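Apicoplast TIC22, putative (Plasmodium falciparum 3D7, PDB 4E6Z) is an essential chaperone required for protein import into the apicoplast, the relict plastid of the malaria parasite. Local coordinates at residues V194-N199 and N208-F213; D218-I223 and Y236-L241. All coordinates share one frame; numbering follows the deposited sequence.

Interaction 1 of 2, residues V194-N199 and N208-F213; sequences VFYAEN and NIIPLF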
ATOM      1  N   VAL A 194       8.158   1.079  -2.740  1.00 41.54           N
ATOM      2  CA  VAL A 194       8.157   2.244  -1.868  1.00 46.16           C
ATOM      3  C   VAL A 194       9.358   3.088  -2.279  1.00 44.34           C
ATOM      4  O   VAL A 194      10.352   2.554  -2.770  1.00 40.54           O
ATOM      5  CB  VAL A 194       8.221   1.869  -0.370  1.00 43.21           C
ATOM      6  CG1 VAL A 194       6.861   1.363   0.109  1.00 44.61           C
ATOM      7  CG2 VAL A 194       9.292   0.825  -0.126  1.00 40.39           C
ATOM      8  N   PHE A 195       9.255   4.400  -2.099  1.00 42.87           N
ATOM      9  CA  PHE A 195      10.281   5.323  -2.573  1.00 43.87           C
ATOM     10  C   PHE A 195      11.023   5.995  -1.421  1.00 42.24           C
ATOM     11  O   PHE A 195      10.439   6.280  -0.377  1.00 46.68           O
ATOM     12  CB  PHE A 195       9.647   6.395  -3.465  1.00 41.52           C
ATOM     13  CG  PHE A 195       8.824   5.838  -4.593  1.00 43.78           C
ATOM     14  CD1 PHE A 195       9.388   5.625  -5.843  1.00 48.07           C
ATOM     15  CD2 PHE A 195       7.486   5.528  -4.406  1.00 45.07           C
ATOM     16  CE1 PHE A 195       8.632   5.109  -6.880  1.00 49.74           C
ATOM     17  CE2 PHE A 195       6.723   5.017  -5.442  1.00 43.35           C
ATOM     18  CZ  PHE A 195       7.296   4.809  -6.681  1.00 42.04           C
ATOM     19  N   TYR A 196      12.313   6.252  -1.614  1.00 52.29           N
ATOM     20  CA  TYR A 196      13.078   7.019  -0.632  1.00 50.19           C
ATOM     21  C   TYR A 196      14.196   7.829  -1.282  1.00 55.35           C
ATOM     22  O   TYR A 196      14.590   7.563  -2.419  1.00 51.35           O
ATOM     23  CB  TYR A 196      13.636   6.110   0.468  1.00 45.33           C
ATOM     24  CG  TYR A 196      14.909   5.385   0.100  1.00 55.79           C
ATOM     25  CD1 TYR A 196      16.143   5.851   0.535  1.00 65.37           C
ATOM     26  CD2 TYR A 196      14.879   4.236  -0.675  1.00 61.28           C
ATOM     27  CE1 TYR A 196      17.315   5.196   0.204  1.00 71.73           C
ATOM     28  CE2 TYR A 196      16.045   3.572  -1.012  1.00 70.82           C
ATOM     29  CZ  TYR A 196      17.260   4.055  -0.571  1.00 76.69           C
ATOM     30  OH  TYR A 196      18.421   3.394  -0.906  1.00 83.24           O
ATOM     31  N   ALA A 197      14.696   8.821  -0.551  1.00 63.85           N
ATOM     32  CA  ALA A 197      15.777   9.674  -1.033  1.00 59.73           C
ATOM     33  C   ALA A 197      17.020   9.522  -0.163  1.00 53.40           C
ATOM     34  O   ALA A 197      16.926   9.392   1.061  1.00 44.51           O
ATOM     35  CB  ALA A 197      15.328  11.126  -1.075  1.00 58.92           C
ATOM     36  N   GLU A 198      18.180   9.548  -0.810  1.00 73.07           N
ATOM     37  CA  GLU A 198      19.468   9.322  -0.153  1.00 80.67           C
ATOM     38  C   GLU A 198      19.719  10.188   1.079  1.00 79.78           C
ATOM     39  O   GLU A 198      20.057   9.681   2.152  1.00 80.84           O
ATOM     40  CB  GLU A 198      20.602   9.547  -1.154  1.00 83.56           C
ATOM     41  CG  GLU A 198      20.594   8.589  -2.328  1.00 93.08           C
ATOM     42  CD  GLU A 198      21.170   7.229  -1.983  1.00101.98           C
ATOM     43  OE1 GLU A 198      20.667   6.585  -1.036  1.00102.83           O
ATOM     44  OE2 GLU A 198      22.127   6.804  -2.664  1.00104.99           O
ATOM     45  N   ASN A 199      19.568  11.496   0.919  1.00 71.96           N
ATOM     46  CA  ASN A 199      19.978  12.431   1.961  1.00 70.13           C
ATOM     47  C   ASN A 199      18.812  13.024   2.740  1.00 61.95           C
ATOM     48  O   ASN A 199      18.905  14.131   3.268  1.00 60.50           O
ATOM     49  CB  ASN A 199      20.828  13.545   1.348  1.00 74.19           C
ATOM     50  CG  ASN A 199      22.113  13.023   0.726  1.00 71.73           C
ATOM     51  OD1 ASN A 199      23.013  12.563   1.430  1.00 68.54           O
ATOM     52  ND2 ASN A 199      22.202  13.086  -0.598  1.00 61.93           N
ATOM     53  N   ASN A 208      16.460   9.707  14.616  1.00111.19           N
ATOM     54  CA  ASN A 208      16.068  10.037  13.250  1.00102.33           C
ATOM     55  C   ASN A 208      16.158   8.839  12.301  1.00 99.05           C
ATOM     56  O   ASN A 208      17.078   8.026  12.392  1.00103.47           O
ATOM     57  CB  ASN A 208      16.907  11.205  12.721  1.00 89.98           C
ATOM     58  CG  ASN A 208      18.370  10.854  12.589  1.00 92.22           C
ATOM     59  OD1 ASN A 208      19.093  10.765  13.582  1.00 97.46           O
ATOM     60  ND2 ASN A 208      18.819  10.650  11.356  1.00 89.77           N
ATOM     61  N   ILE A 209      15.194   8.740  11.390  1.00 83.17           N
ATOM     62  CA  ILE A 209      15.129   7.616  10.464  1.00 80.03           C
ATOM     63  C   ILE A 209      14.934   8.079   9.020  1.00 64.38           C
ATOM     64  O   ILE A 209      14.761   9.269   8.754  1.00 57.98           O
ATOM     65  CB  ILE A 209      13.988   6.650  10.838  1.00 80.38           C
ATOM     66  CG1 ILE A 209      12.633   7.342  10.683  1.00 82.02           C
ATOM     67  CG2 ILE A 209      14.170   6.129  12.257  1.00 75.88           C
ATOM     68  CD1 ILE A 209      11.475   6.547  11.243  1.00 86.35           C
ATOM     69  N   ILE A 210      14.967   7.130   8.091  1.00 55.42           N
ATOM     70  CA  ILE A 210      14.735   7.434   6.686  1.00 53.35           C
ATOM     71  C   ILE A 210      13.271   7.217   6.320  1.00 55.26           C
ATOM     72  O   ILE A 210      12.726   6.135   6.539  1.00 54.84           O
ATOM     73  CB  ILE A 210      15.630   6.582   5.763  1.00 53.53           C
ATOM     74  CG1 ILE A 210      17.094   7.003   5.907  1.00 62.26           C
ATOM     75  CG2 ILE A 210      15.171   6.700   4.305  1.00 43.54           C
ATOM     76  CD1 ILE A 210      18.042   6.243   5.008  1.00 65.11           C
ATOM     77  N   PRO A 211      12.630   8.254   5.762  1.00 54.34           N
ATOM     78  CA  PRO A 211      11.221   8.180   5.365  1.00 47.84           C
ATOM     79  C   PRO A 211      11.052   7.279   4.148  1.00 52.15           C
ATOM     80  O   PRO A 211      11.799   7.408   3.178  1.00 47.48           O
ATOM     81  CB  PRO A 211      10.879   9.628   4.990  1.00 45.00           C
ATOM     82  CG  PRO A 211      12.032  10.460   5.468  1.00 49.69           C
ATOM     83  CD  PRO A 211      13.217   9.566   5.456  1.00 53.02           C
ATOM     84  N   LEU A 212      10.076   6.380   4.208  1.00 48.19           N
ATOM     85  CA  LEU A 212       9.809   5.441   3.129  1.00 48.70           C
ATOM     86  C   LEU A 212       8.411   5.714   2.593  1.00 49.04           C
ATOM     87  O   LEU A 212       7.420   5.414   3.258  1.00 43.41           O
ATOM     88  CB  LEU A 212       9.885   4.014   3.663  1.00 57.48           C
ATOM     89  CG  LEU A 212      10.835   3.048   2.969  1.00 60.89           C
ATOM     90  CD1 LEU A 212      12.148   3.730   2.643  1.00 64.87           C
ATOM     91  CD2 LEU A 212      11.051   1.843   3.858  1.00 61.01           C
ATOM     92  N   PHE A 213       8.332   6.280   1.393  1.00 38.44           N
ATOM     93  CA  PHE A 213       7.063   6.775   0.872  1.00 36.91           C
ATOM     94  C   PHE A 213       6.389   5.798  -0.071  1.00 42.24           C
ATOM     95  O   PHE A 213       7.027   5.255  -0.972  1.00 44.28           O
ATOM     96  CB  PHE A 213       7.258   8.111   0.150  1.00 37.48           C
ATOM     97  CG  PHE A 213       7.817   9.192   1.020  1.00 43.01           C
ATOM     98  CD1 PHE A 213       6.976  10.064   1.693  1.00 43.46           C
ATOM     99  CD2 PHE A 213       9.186   9.339   1.167  1.00 46.01           C
ATOM    100  CE1 PHE A 213       7.494  11.065   2.496  1.00 47.18           C
ATOM    101  CE2 PHE A 213       9.708  10.333   1.965  1.00 41.29           C
ATOM    102  CZ  PHE A 213       8.862  11.198   2.633  1.00 42.74           C
TER
HETATM  103  O   HOH W   1      13.755   9.326   1.919  1.00 45.44           O
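Phe195 and Phe213 face each other as an antiparallel hydrogen-bonded pair and hold this contact at its tight end. Phe195 N donates to Phe213 O at 2.6 Å, and Phe213 N returns a bond to Phe195 O at 2.8 Å, both nearly straight. In each residue CG stands anti to the carbonyl carbon, beside the backbone N (chi1 -53° and -60°), which carries the ring edge past the partner's carbonyl: Phe213 CD2 lies 3.6 Å from Phe195 O. Large flat rings suit these buried places, since they bring apolar bulk to the sheet while their edges tolerate a carbonyl oxygen.

The other face carries Val194, Tyr196, Ile210 and Leu212. Leu212 CD1 packs at 3.6 Å against Tyr196 CB, the two side chains pointing the same way, while its CG meets Val194 CG2. Farther out the packing is looser: Ile210 CG2 reaches Tyr196 CD1 at 4.0 Å, and both residues are partly exposed.

Here the strands have drawn apart, and a water takes the place of a direct backbone bond. It accepts from Ala197 N at 2.7 Å and donates to Pro211 O; proline has no N-H to offer, but its carbonyl is still used. A single direct bridge continued by a water, with the N-to-C directions of the short segments at 146° rather than near 180°, marks a splayed beta hairpin within the mixed four-stranded sheet.

Interaction 2 of 2, residues D218-I223 and Y236-L241; sequences DLKEAI and YKIKVL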
ATOM      1  N   ASP A 218       4.632  12.233  -2.703  1.00 48.51           N
ATOM      2  CA  ASP A 218       4.864  12.607  -1.308  1.00 42.57           C
ATOM      3  C   ASP A 218       6.361  12.783  -1.048  1.00 43.71           C
ATOM      4  O   ASP A 218       6.774  13.708  -0.351  1.00 45.38           O
ATOM      5  CB  ASP A 218       4.288  11.559  -0.353  1.00 40.75           C
ATOM      6  CG  ASP A 218       2.762  11.560  -0.323  1.00 52.40           C
ATOM      7  OD1 ASP A 218       2.144  12.566  -0.738  1.00 56.63           O
ATOM      8  OD2 ASP A 218       2.181  10.551   0.128  1.00 48.51           O
ATOM      9  N   LEU A 219       7.162  11.883  -1.608  1.00 39.76           N
ATOM     10  CA  LEU A 219       8.610  11.951  -1.488  1.00 43.49           C
ATOM     11  C   LEU A 219       9.143  13.237  -2.104  1.00 51.80           C
ATOM     12  O   LEU A 219       9.857  13.997  -1.451  1.00 54.77           O
ATOM     13  CB  LEU A 219       9.268  10.737  -2.152  1.00 39.10           C
ATOM     14  CG  LEU A 219      10.796  10.795  -2.277  1.00 43.89           C
ATOM     15  CD1 LEU A 219      11.444  10.951  -0.914  1.00 42.91           C
ATOM     16  CD2 LEU A 219      11.340   9.563  -2.992  1.00 40.94           C
ATOM     17  N   LYS A 220       8.791  13.476  -3.364  1.00 53.06           N
ATOM     18  CA  LYS A 220       9.214  14.684  -4.063  1.00 54.86           C
ATOM     19  C   LYS A 220       8.771  15.937  -3.321  1.00 58.28           C
ATOM     20  O   LYS A 220       9.430  16.975  -3.381  1.00 64.16           O
ATOM     21  CB  LYS A 220       8.677  14.698  -5.496  1.00 52.76           C
ATOM     22  CG  LYS A 220       9.403  13.743  -6.432  1.00 58.31           C
ATOM     23  CD  LYS A 220       8.842  13.792  -7.844  1.00 62.84           C
ATOM     24  CE  LYS A 220       9.620  12.864  -8.770  1.00 66.83           C
ATOM     25  NZ  LYS A 220       8.999  12.738 -10.122  1.00 65.77           N
ATOM     26  N   GLU A 221       7.652  15.835  -2.617  1.00 54.87           N
ATOM     27  CA  GLU A 221       7.132  16.963  -1.863  1.00 55.14           C
ATOM     28  C   GLU A 221       7.987  17.211  -0.627  1.00 57.25           C
ATOM     29  O   GLU A 221       8.218  18.358  -0.243  1.00 72.70           O
ATOM     30  CB  GLU A 221       5.677  16.714  -1.469  1.00 61.90           C
ATOM     31  CG  GLU A 221       4.870  17.979  -1.273  1.00 75.64           C
ATOM     32  CD  GLU A 221       3.430  17.821  -1.725  1.00 88.60           C
ATOM     33  OE1 GLU A 221       2.830  18.830  -2.153  1.00 97.90           O
ATOM     34  OE2 GLU A 221       2.905  16.688  -1.666  1.00 88.57           O
ATOM     35  N   ALA A 222       8.460  16.130  -0.013  1.00 48.97           N
ATOM     36  CA  ALA A 222       9.295  16.226   1.181  1.00 56.29           C
ATOM     37  C   ALA A 222      10.707  16.703   0.829  1.00 57.07           C
ATOM     38  O   ALA A 222      11.383  17.341   1.637  1.00 56.69           O
ATOM     39  CB  ALA A 222       9.342  14.885   1.905  1.00 46.53           C
ATOM     40  N   ILE A 223      11.140  16.384  -0.385  1.00 54.76           N
ATOM     41  CA  ILE A 223      12.431  16.827  -0.888  1.00 59.52           C
ATOM     42  C   ILE A 223      12.424  18.333  -1.124  1.00 64.22           C
ATOM     43  O   ILE A 223      13.352  19.035  -0.732  1.00 72.42           O
ATOM     44  CB  ILE A 223      12.797  16.104  -2.197  1.00 55.69           C
ATOM     45  CG1 ILE A 223      13.140  14.641  -1.915  1.00 56.53           C
ATOM     46  CG2 ILE A 223      13.960  16.797  -2.878  1.00 54.72           C
ATOM     47  CD1 ILE A 223      13.260  13.784  -3.160  1.00 53.70           C
ATOM     48  N   TYR A 236      19.332  14.536  -4.196  1.00 66.78           N
ATOM     49  CA  TYR A 236      18.409  13.561  -3.631  1.00 64.33           C
ATOM     50  C   TYR A 236      18.131  12.436  -4.614  1.00 59.46           C
ATOM     51  O   TYR A 236      17.100  12.416  -5.289  1.00 59.19           O
ATOM     52  CB  TYR A 236      17.114  14.231  -3.185  1.00 53.58           C
ATOM     53  CG  TYR A 236      17.300  15.064  -1.945  1.00 56.33           C
ATOM     54  CD1 TYR A 236      17.290  14.474  -0.688  1.00 58.88           C
ATOM     55  CD2 TYR A 236      17.509  16.433  -2.028  1.00 58.08           C
ATOM     56  CE1 TYR A 236      17.473  15.226   0.450  1.00 67.45           C
ATOM     57  CE2 TYR A 236      17.695  17.194  -0.895  1.00 63.30           C
ATOM     58  CZ  TYR A 236      17.673  16.583   0.342  1.00 69.62           C
ATOM     59  OH  TYR A 236      17.851  17.330   1.479  1.00 75.51           O
ATOM     60  N   LYS A 237      19.077  11.508  -4.693  1.00 55.53           N
ATOM     61  CA  LYS A 237      18.930  10.327  -5.526  1.00 63.60           C
ATOM     62  C   LYS A 237      17.712   9.527  -5.069  1.00 57.91           C
ATOM     63  O   LYS A 237      17.693   8.965  -3.972  1.00 54.25           O
ATOM     64  CB  LYS A 237      20.199   9.474  -5.445  1.00 70.13           C
ATOM     65  CG  LYS A 237      20.747   9.019  -6.785  1.00 81.14           C
ATOM     66  CD  LYS A 237      20.128   7.710  -7.233  1.00 86.00           C
ATOM     67  CE  LYS A 237      20.793   7.212  -8.508  1.00 92.21           C
ATOM     68  NZ  LYS A 237      20.300   5.866  -8.907  1.00 95.05           N
ATOM     69  N   ILE A 238      16.686   9.495  -5.910  1.00 54.91           N
ATOM     70  CA  ILE A 238      15.474   8.744  -5.605  1.00 52.77           C
ATOM     71  C   ILE A 238      15.676   7.266  -5.926  1.00 53.01           C
ATOM     72  O   ILE A 238      16.101   6.912  -7.026  1.00 58.53           O
ATOM     73  CB  ILE A 238      14.268   9.294  -6.385  1.00 50.24           C
ATOM     74  CG1 ILE A 238      13.948  10.718  -5.920  1.00 46.37           C
ATOM     75  CG2 ILE A 238      13.053   8.372  -6.234  1.00 48.67           C
ATOM     76  CD1 ILE A 238      12.839  11.382  -6.707  1.00 41.89           C
ATOM     77  N   LYS A 239      15.386   6.408  -4.955  1.00 50.98           N
ATOM     78  CA  LYS A 239      15.543   4.972  -5.141  1.00 51.44           C
ATOM     79  C   LYS A 239      14.269   4.208  -4.782  1.00 51.03           C
ATOM     80  O   LYS A 239      13.462   4.668  -3.976  1.00 45.19           O
ATOM     81  CB  LYS A 239      16.733   4.454  -4.335  1.00 51.75           C
ATOM     82  CG  LYS A 239      18.056   5.060  -4.769  1.00 59.52           C
ATOM     83  CD  LYS A 239      19.233   4.446  -4.036  1.00 69.61           C
ATOM     84  CE  LYS A 239      20.547   4.984  -4.585  1.00 81.31           C
ATOM     85  NZ  LYS A 239      21.737   4.428  -3.880  1.00 92.24           N
ATOM     86  N   VAL A 240      14.101   3.041  -5.393  1.00 55.55           N
ATOM     87  CA  VAL A 240      12.917   2.222  -5.167  1.00 53.92           C
ATOM     88  C   VAL A 240      13.276   0.967  -4.384  1.00 55.63           C
ATOM     89  O   VAL A 240      14.305   0.339  -4.634  1.00 57.69           O
ATOM     90  CB  VAL A 240      12.245   1.825  -6.500  1.00 50.32           C
ATOM     91  CG1 VAL A 240      11.078   0.870  -6.260  1.00 44.11           C
ATOM     92  CG2 VAL A 240      11.773   3.062  -7.238  1.00 56.03           C
ATOM     93  N   LEU A 241      12.428   0.609  -3.430  1.00 63.34           N
ATOM     94  CA  LEU A 241      12.631  -0.606  -2.656  1.00 59.52           C
ATOM     95  C   LEU A 241      11.385  -1.482  -2.686  1.00 54.85           C
ATOM     96  O   LEU A 241      10.287  -1.015  -2.998  1.00 47.23           O
ATOM     97  CB  LEU A 241      13.009  -0.269  -1.212  1.00 56.49           C
ATOM     98  CG  LEU A 241      14.354   0.436  -1.015  1.00 61.55           C
ATOM     99  CD1 LEU A 241      14.506   0.909   0.416  1.00 67.99           C
ATOM    100  CD2 LEU A 241      15.503  -0.482  -1.404  1.00 60.57           C
TER
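Ile238 reaches from the edge strand 238-242 toward helix 216-227 and meets three of its side chains. From CB, which points to the helix, the chain divides. The CG2 branch, anti to the backbone N, touches Leu219 CD2 at 3.9 Å. The longer branch begins with CG1, which faces both Leu219 CD2 and Ile223 CD1, the latter at 4.2 Å. At the tip, CD1 lies against the aliphatic part of Lys220, 4.1 Å from its CE and almost as near its CG, the two side chains crossing at about a right angle. A beta-branched residue suits a strand, and its two arms let one position meet side chains spread over about one helical turn.

Leu219 and Ile223 are one turn apart, joined by the backbone bond from Ile223 N to Leu219 O, and so present their side chains on the same helical face. Lys220, exposed, borders this apolar patch: its extended chain supplies methylenes to Ile238.

Just before the strand, Tyr236 packs on Ile223, the side chains sliding past each other in opposite directions. Ile223 CG2 comes obliquely to Tyr236 CD2 at 3.7 Å, and its CD1 reaches Tyr236 CB at 3.9 Å. The aromatic ring closes the end of the patch, where Gln226 and Lys227 also touch it. No hydrogen bond crosses between the segments. With axes 11.0 Å apart, this is the apolar packing of a helix on one face of a mixed, largely antiparallel sheet.

From the N terminus, strand 193-203 runs out and turns back as 208-213, closing the short hairpin loop of interaction 1. Helix 216-227 follows directly, and the chain then returns through a longer loop to strand 238-242, closing interaction 2. The two loops are in series, neither nested nor crossed, yet strand 238-242 comes home beside 193-203, on the side away from 208-213. The contacts therefore meet: Glu198 OE2 and Lys239 NZ form a salt bridge at 2.7 Å, and Tyr196 packs on Leu241. Phe195 and Phe213 touch Leu219, so the hairpin and the neighbouring edge strand of the sheet share one helical cover.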